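Local coordinates for protein TagI restriction endonuclease (Thermocrispum agreste, PDB 6GHS) that probably cleaves DNA carrying modified cytosines such as 5-methylcytosine, pairing an SRA domain for recognition with an HNH nuclease domain, at residues A132-N137 and V146-L151. Residues are numbered along the deposited sequence; the frame is centred on the assembly and turned at random.
Sequences AHWFAN and VCQFQL
Trp134 lies across Gln148 with the indole over the glutamine's CB, which stands 3.1 Å above the ring plane near its rim. Trp134 CG sits between its own backbone N and carbonyl carbon (chi1 58°), and this torsion swings the ring toward the neighbouring strand. There Trp134 NE1 donates to Gln148 OE1 at 2.9 Å. The bond is bent (146° at the hydrogen). Indole and amide planes stand 74° apart. At the far end of the indole, Gln150 CB meets the ring edge, 3.9 Å from Trp134 CZ3.

Phe135, His133, Cys147 and Phe149 occupy the other face of the hairpin. Cys147 SG lies over the Phe135 ring, 4.3 Å from its centroid, a sulfur-aromatic contact. His133 CB touches Phe149 CD2 at 3.7 Å, while the imidazole turns from Phe149 and is hydrogen-bonded through ND1 to Gln98 and through NE2 to Asp220; Val95 of helix 89-100 packs against both His133 and Phe149.

Trp134 with Gln148 and Ala136 with Val146 are hydrogen-bonded pairs of the antiparallel hairpin 122-137/145-153 in the SRA domain.

Gln148 OE1 also accepts from Lys236 of the second subunit, and His237 of that subunit meets the Trp134 ring edge-to-face. Two donors thus grip one carbonyl oxygen of a buried side chain, and the lysine's charge would probably polarise that amide carbonyl, coupling the hairpin to the dimer interface.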
ATOM      1  N   ALA A 132      11.074   4.111  -3.568  1.00 36.76           N
ATOM      2  CA  ALA A 132      11.432   5.391  -2.960  1.00 37.98           C
ATOM      3  C   ALA A 132      12.461   6.106  -3.790  1.00 37.16           C
ATOM      4  O   ALA A 132      13.075   5.500  -4.664  1.00 37.53           O
ATOM      5  CB  ALA A 132      11.974   5.171  -1.559  1.00 40.44           C
ATOM      6  N   HIS A 133      12.643   7.395  -3.507  1.00 36.17           N
ATOM      7  CA  HIS A 133      13.702   8.181  -4.132  1.00 36.09           C
ATOM      8  C   HIS A 133      14.298   9.200  -3.174  1.00 36.82           C
ATOM      9  O   HIS A 133      13.657   9.623  -2.230  1.00 40.57           O
ATOM     10  CB  HIS A 133      13.173   8.895  -5.362  1.00 34.60           C
ATOM     11  CG  HIS A 133      12.192   9.972  -5.044  1.00 34.42           C
ATOM     12  ND1 HIS A 133      10.831   9.775  -5.105  1.00 35.42           N
ATOM     13  CD2 HIS A 133      12.372  11.252  -4.641  1.00 34.23           C
ATOM     14  CE1 HIS A 133      10.212  10.894  -4.768  1.00 35.45           C
ATOM     15  NE2 HIS A 133      11.125  11.806  -4.485  1.00 35.10           N
ATOM     16  N   TRP A 134      15.530   9.599  -3.436  1.00 37.23           N
ATOM     17  CA  TRP A 134      16.218  10.561  -2.588  1.00 38.44           C
ATOM     18  C   TRP A 134      17.353  11.202  -3.352  1.00 39.01           C
ATOM     19  O   TRP A 134      17.618  10.845  -4.501  1.00 38.19           O
ATOM     20  CB  TRP A 134      16.782   9.859  -1.353  1.00 39.38           C
ATOM     21  CG  TRP A 134      17.702   8.758  -1.719  1.00 40.40           C
ATOM     22  CD1 TRP A 134      19.050   8.838  -1.920  1.00 40.16           C
ATOM     23  CD2 TRP A 134      17.335   7.406  -1.978  1.00 41.50           C
ATOM     24  NE1 TRP A 134      19.548   7.609  -2.273  1.00 39.65           N
ATOM     25  CE2 TRP A 134      18.517   6.712  -2.316  1.00 40.19           C
ATOM     26  CE3 TRP A 134      16.119   6.709  -1.951  1.00 41.70           C
ATOM     27  CZ2 TRP A 134      18.521   5.359  -2.624  1.00 41.16           C
ATOM     28  CZ3 TRP A 134      16.122   5.361  -2.259  1.00 42.44           C
ATOM     29  CH2 TRP A 134      17.317   4.698  -2.593  1.00 42.18           C
ATOM     30  N   PHE A 135      18.018  12.150  -2.695  1.00 41.00           N
ATOM     31  CA  PHE A 135      19.266  12.719  -3.186  1.00 41.05           C
ATOM     32  C   PHE A 135      20.394  12.347  -2.256  1.00 42.63           C
ATOM     33  O   PHE A 135      20.199  12.252  -1.038  1.00 42.61           O
ATOM     34  CB  PHE A 135      19.150  14.224  -3.328  1.00 39.80           C
ATOM     35  CG  PHE A 135      18.293  14.625  -4.475  1.00 40.41           C
ATOM     36  CD1 PHE A 135      16.909  14.541  -4.381  1.00 41.78           C
ATOM     37  CD2 PHE A 135      18.856  15.032  -5.670  1.00 40.37           C
ATOM     38  CE1 PHE A 135      16.102  14.889  -5.451  1.00 41.89           C
ATOM     39  CE2 PHE A 135      18.056  15.382  -6.741  1.00 40.89           C
ATOM     40  CZ  PHE A 135      16.677  15.310  -6.634  1.00 41.21           C
ATOM     41  N   ALA A 136      21.559  12.094  -2.847  1.00 44.02           N
ATOM     42  CA  ALA A 136      22.778  11.811  -2.091  1.00 46.45           C
ATOM     43  C   ALA A 136      23.943  12.517  -2.765  1.00 47.65           C
ATOM     44  O   ALA A 136      23.766  13.163  -3.798  1.00 48.50           O
ATOM     45  CB  ALA A 136      23.022  10.307  -2.011  1.00 46.83           C
ATOM     46  N   ASN A 137      25.124  12.399  -2.171  1.00 48.57           N
ATOM     47  CA  ASN A 137      26.334  12.956  -2.747  1.00 47.42           C
ATOM     48  C   ASN A 137      26.970  11.941  -3.664  1.00 49.24           C
ATOM     49  O   ASN A 137      27.057  10.763  -3.333  1.00 48.61           O
ATOM     50  CB  ASN A 137      27.302  13.336  -1.648  1.00 47.00           C
ATOM     51  CG  ASN A 137      26.718  14.361  -0.703  1.00 46.86           C
ATOM     52  OD1 ASN A 137      26.008  15.285  -1.116  1.00 47.49           O
ATOM     53  ND2 ASN A 137      27.000  14.197   0.571  1.00 45.71           N
ATOM     54  N   VAL A 146      23.315  13.824  -6.499  1.00 41.90           N
ATOM     55  CA  VAL A 146      22.620  13.021  -7.502  1.00 40.98           C
ATOM     56  C   VAL A 146      21.306  12.501  -6.944  1.00 38.75           C
ATOM     57  O   VAL A 146      21.146  12.347  -5.730  1.00 38.31           O
ATOM     58  CB  VAL A 146      23.453  11.820  -7.996  1.00 42.59           C
ATOM     59  CG1 VAL A 146      24.602  12.311  -8.858  1.00 43.64           C
ATOM     60  CG2 VAL A 146      23.959  10.952  -6.837  1.00 42.50           C
ATOM     61  N   CYS A 147      20.396  12.215  -7.863  1.00 36.18           N
ATOM     62  CA  CYS A 147      19.107  11.635  -7.566  1.00 35.52           C
ATOM     63  C   CYS A 147      19.217  10.115  -7.569  1.00 33.38           C
ATOM     64  O   CYS A 147      19.907   9.567  -8.405  1.00 34.34           O
ATOM     65  CB  CYS A 147      18.138  12.078  -8.646  1.00 36.78           C
ATOM     66  SG  CYS A 147      16.439  11.775  -8.188  1.00 40.06           S
ATOM     67  N   GLN A 148      18.538   9.430  -6.658  1.00 32.20           N
ATOM     68  CA  GLN A 148      18.593   7.963  -6.613  1.00 32.54           C
ATOM     69  C   GLN A 148      17.241   7.318  -6.355  1.00 33.15           C
ATOM     70  O   GLN A 148      16.366   7.904  -5.736  1.00 34.38           O
ATOM     71  CB  GLN A 148      19.590   7.500  -5.558  1.00 32.57           C
ATOM     72  CG  GLN A 148      21.000   7.347  -6.087  1.00 33.10           C
ATOM     73  CD  GLN A 148      21.971   6.838  -5.039  1.00 33.53           C
ATOM     74  OE1 GLN A 148      21.898   7.208  -3.861  1.00 33.68           O
ATOM     75  NE2 GLN A 148      22.895   5.986  -5.464  1.00 34.31           N
ATOM     76  N   PHE A 149      17.090   6.094  -6.837  1.00 33.25           N
ATOM     77  CA  PHE A 149      15.828   5.379  -6.771  1.00 33.56           C
ATOM     78  C   PHE A 149      16.073   3.987  -6.207  1.00 35.05           C
ATOM     79  O   PHE A 149      17.143   3.417  -6.394  1.00 32.34           O
ATOM     80  CB  PHE A 149      15.192   5.299  -8.168  1.00 32.37           C
ATOM     81  CG  PHE A 149      14.992   6.642  -8.811  1.00 31.71           C
ATOM     82  CD1 PHE A 149      16.018   7.243  -9.522  1.00 30.89           C
ATOM     83  CD2 PHE A 149      13.780   7.324  -8.679  1.00 31.18           C
ATOM     84  CE1 PHE A 149      15.835   8.490 -10.096  1.00 30.83           C
ATOM     85  CE2 PHE A 149      13.596   8.574  -9.248  1.00 30.01           C
ATOM     86  CZ  PHE A 149      14.620   9.154  -9.961  1.00 30.21           C
ATOM     87  N   GLN A 150      15.076   3.466  -5.498  1.00 38.53           N
ATOM     88  CA  GLN A 150      15.067   2.083  -5.064  1.00 42.12           C
ATOM     89  C   GLN A 150      14.047   1.292  -5.892  1.00 43.06           C
ATOM     90  O   GLN A 150      12.858   1.633  -5.908  1.00 42.78           O
ATOM     91  CB  GLN A 150      14.715   2.017  -3.591  1.00 45.51           C
ATOM     92  CG  GLN A 150      14.998   0.663  -2.962  1.00 48.24           C
ATOM     93  CD  GLN A 150      14.522   0.585  -1.530  1.00 50.62           C
ATOM     94  OE1 GLN A 150      13.555   1.247  -1.147  1.00 52.85           O
ATOM     95  NE2 GLN A 150      15.197  -0.228  -0.729  1.00 53.49           N
ATOM     96  N   LEU A 151      14.519   0.248  -6.584  1.00 44.38           N
ATOM     97  CA  LEU A 151      13.649  -0.612  -7.407  1.00 44.93           C
ATOM     98  C   LEU A 151      13.628  -2.044  -6.873  1.00 44.83           C
ATOM     99  O   LEU A 151      14.663  -2.581  -6.503  1.00 42.58           O
ATOM    100  CB  LEU A 151      14.074  -0.592  -8.879  1.00 44.41           C
ATOM    101  CG  LEU A 151      13.834   0.746  -9.590  1.00 43.88           C
ATOM    102  CD1 LEU A 151      14.996   1.697  -9.376  1.00 44.50           C
ATOM    103  CD2 LEU A 151      13.605   0.567 -11.078  1.00 44.25           C
TER